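Local coordinates for niemann-Pick type C2 protein (PDB 3WEB) that binds oleic acid as a lipid carrier of the Niemann-Pick type C2 family and probably mediates chemical communication in the worker ant, at residues S34-S39 / F97-A102. Residues are numbered along the deposited sequence; the frame is centred on the assembly and turned at random.
With OLA (oleic acid), chain B.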
loop_
_atom_site.group_PDB
_atom_site.type_symbol
_atom_site.label_atom_id
_atom_site.label_comp_id
_atom_site.label_asym_id
_atom_site.label_seq_id
_atom_site.Cartn_x
_atom_site.Cartn_y
_atom_site.Cartn_z
ATOM N N SER A 34 1.661 -18.275 -0.636
ATOM C CA SER A 34 3.003 -17.714 -0.580
ATOM C C SER A 34 3.027 -16.444 0.262
ATOM O O SER A 34 2.003 -15.766 0.415
ATOM C CB SER A 34 3.535 -17.419 -1.987
ATOM O OG SER A 34 2.982 -16.222 -2.509
ATOM N N GLU A 35 4.200 -16.145 0.813
ATOM C CA GLU A 35 4.448 -14.872 1.483
ATOM C C GLU A 35 4.703 -13.800 0.434
ATOM O O GLU A 35 5.476 -14.008 -0.506
ATOM C CB GLU A 35 5.657 -14.965 2.415
ATOM C CG GLU A 35 5.383 -15.637 3.751
ATOM C CD GLU A 35 6.513 -15.443 4.751
ATOM O OE1 GLU A 35 7.675 -15.225 4.331
ATOM O OE2 GLU A 35 6.235 -15.504 5.964
ATOM N N ILE A 36 4.034 -12.664 0.593
ATOM C CA ILE A 36 4.229 -11.519 -0.284
ATOM C C ILE A 36 4.927 -10.442 0.535
ATOM O O ILE A 36 4.482 -10.109 1.640
ATOM C CB ILE A 36 2.890 -10.970 -0.832
ATOM C CG1 ILE A 36 2.017 -12.091 -1.429
ATOM C CG2 ILE A 36 3.123 -9.846 -1.840
ATOM C CD1 ILE A 36 2.630 -12.828 -2.603
ATOM N N HIS A 37 6.032 -9.933 0.002
ATOM C CA HIS A 37 6.749 -8.831 0.634
ATOM C C HIS A 37 6.519 -7.545 -0.144
ATOM O O HIS A 37 6.759 -7.483 -1.344
ATOM C CB HIS A 37 8.238 -9.150 0.727
ATOM C CG HIS A 37 8.518 -10.541 1.201
ATOM N ND1 HIS A 37 8.256 -10.955 2.490
ATOM C CD2 HIS A 37 9.019 -11.620 0.553
ATOM C CE1 HIS A 37 8.597 -12.226 2.619
ATOM N NE2 HIS A 37 9.061 -12.653 1.458
ATOM N N VAL A 38 6.050 -6.518 0.555
ATOM C CA VAL A 38 5.713 -5.242 -0.083
ATOM C C VAL A 38 6.567 -4.155 0.544
ATOM O O VAL A 38 6.712 -4.114 1.766
ATOM C CB VAL A 38 4.222 -4.880 0.085
ATOM C CG1 VAL A 38 3.906 -3.527 -0.556
ATOM C CG2 VAL A 38 3.331 -5.967 -0.498
ATOM N N SER A 39 7.146 -3.302 -0.297
ATOM C CA SER A 39 7.903 -2.139 0.155
ATOM C C SER A 39 7.364 -0.876 -0.513
ATOM O O SER A 39 7.018 -0.895 -1.693
ATOM C CB SER A 39 9.394 -2.294 -0.192
ATOM O OG SER A 39 10.101 -1.083 0.049
ATOM N N PHE A 97 2.763 -10.400 4.137
ATOM C CA PHE A 97 1.520 -11.100 4.427
ATOM C C PHE A 97 1.455 -12.390 3.634
ATOM O O PHE A 97 2.066 -12.509 2.570
ATOM C CB PHE A 97 0.293 -10.220 4.156
ATOM C CG PHE A 97 0.193 -9.713 2.741
ATOM C CD1 PHE A 97 -0.503 -10.433 1.771
ATOM C CD2 PHE A 97 0.773 -8.500 2.381
ATOM C CE1 PHE A 97 -0.604 -9.961 0.470
ATOM C CE2 PHE A 97 0.670 -8.023 1.082
ATOM C CZ PHE A 97 -0.018 -8.753 0.125
ATOM N N PHE A 98 0.714 -13.353 4.167
ATOM C CA PHE A 98 0.550 -14.635 3.519
ATOM C C PHE A 98 -0.808 -14.672 2.841
ATOM O O PHE A 98 -1.830 -14.355 3.455
ATOM C CB PHE A 98 0.680 -15.765 4.544
ATOM C CG PHE A 98 0.753 -17.136 3.931
ATOM C CD1 PHE A 98 1.952 -17.620 3.415
ATOM C CD2 PHE A 98 -0.376 -17.949 3.877
ATOM C CE1 PHE A 98 2.020 -18.885 2.849
ATOM C CE2 PHE A 98 -0.312 -19.213 3.313
ATOM C CZ PHE A 98 0.888 -19.682 2.802
ATOM N N VAL A 99 -0.807 -15.039 1.565
ATOM C CA VAL A 99 -2.047 -15.202 0.817
ATOM C C VAL A 99 -2.494 -16.661 0.911
ATOM O O VAL A 99 -1.807 -17.558 0.420
ATOM C CB VAL A 99 -1.888 -14.773 -0.658
ATOM C CG1 VAL A 99 -3.216 -14.877 -1.395
ATOM C CG2 VAL A 99 -1.353 -13.353 -0.743
ATOM N N GLU A 100 -3.644 -16.878 1.551
ATOM C CA GLU A 100 -4.210 -18.214 1.762
ATOM C C GLU A 100 -4.673 -18.876 0.464
ATOM O O GLU A 100 -4.909 -18.197 -0.539
ATOM C CB GLU A 100 -5.392 -18.139 2.732
ATOM C CG GLU A 100 -5.012 -17.940 4.190
ATOM C CD GLU A 100 -6.213 -18.021 5.119
ATOM O OE1 GLU A 100 -7.004 -18.985 4.998
ATOM O OE2 GLU A 100 -6.364 -17.121 5.975
ATOM N N LYS A 101 -4.809 -20.202 0.495
ATOM C CA LYS A 101 -5.391 -20.953 -0.620
ATOM C C LYS A 101 -6.865 -20.579 -0.810
ATOM O O LYS A 101 -7.366 -20.558 -1.937
ATOM C CB LYS A 101 -5.247 -22.463 -0.398
ATOM C CG LYS A 101 -5.401 -23.293 -1.666
ATOM C CD LYS A 101 -5.058 -24.758 -1.436
ATOM C CE LYS A 101 -4.962 -25.507 -2.758
ATOM N NZ LYS A 101 -4.284 -26.826 -2.615
ATOM N N ALA A 102 -7.536 -20.262 0.299
ATOM C CA ALA A 102 -8.948 -19.860 0.299
ATOM C C ALA A 102 -9.210 -18.511 -0.389
ATOM O O ALA A 102 -10.364 -18.088 -0.525
ATOM C CB ALA A 102 -9.494 -19.849 1.721
HETATM C C1 OLA B . -2.165 -5.927 6.830
HETATM O O1 OLA B . -2.099 -4.864 7.491
HETATM O O2 OLA B . -3.137 -6.714 6.903
HETATM C C2 OLA B . -1.018 -6.283 5.909
HETATM C C3 OLA B . -1.478 -6.293 4.454
HETATM C C4 OLA B . -0.527 -5.499 3.567
HETATM C C5 OLA B . -1.194 -4.252 3.002
HETATM C C6 OLA B . -0.516 -3.779 1.723
HETATM C C7 OLA B . -1.460 -3.958 0.540
HETATM C C8 OLA B . -0.890 -3.415 -0.770
HETATM C C9 OLA B . 0.069 -4.407 -1.398
HETATM C C10 OLA B . -0.302 -5.411 -2.199
HETATM C C11 OLA B . -1.740 -5.683 -2.584
HETATM C C12 OLA B . -1.961 -7.184 -2.703
HETATM C C13 OLA B . -3.280 -7.595 -2.063
HETATM C C14 OLA B . -3.346 -9.110 -1.911
HETATM C C15 OLA B . -4.789 -9.598 -1.854
HETATM C C16 OLA B . -5.145 -10.081 -0.453
HETATM C C17 OLA B . -5.279 -11.600 -0.417
HETATM C C18 OLA B . -6.320 -12.036 0.591
#
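S34 meets V99 where two antiparallel strands of the immunoglobulin-like beta-sandwich run side by side, strand 34-44 being the middle one of a three-stranded sheet and strand 91-99 lying along its edge. Here V99 N donates to S34 O at 3.1 Å, while the S34 hydroxyl turns back to the carbonyl of I31. E35 then pairs with F98 as a non-hydrogen-bonded pair on the solvent side. The F98 ring, its CG anti to the backbone N (chi1 -170°), lies obliquely against the S34-E35 peptide, and E35 CG arrives in the plane of that ring, at its edge, 4.0 Å from CD1.

At I36 the backbone is gripped twice: I36 N gives a nearly straight bond of 2.8 Å to F97 O, and F97 N returns one of 3.0 Å to I36 O. On the inner side, I36 CB sits over one face of the F97 ring, 4.0 Å from its centroid, a CH-pi contact, while CG1 reaches across to V99 CG2. F97 has CG between its backbone N and carbonyl carbon (chi1 58°), which brings the ring across to strand 34-44 and places it between I36 and the oleic acid chain. A serine in place of F97 would probably open a gap in the wall of the lipid pocket, leaving I36 without its aromatic cover and the acyl chain less tightly held. Further along, V38 joins the same wall: its CG2 lies 3.7 Å from F97 CE2 and also 3.7 Å from C9 of the oleic acid.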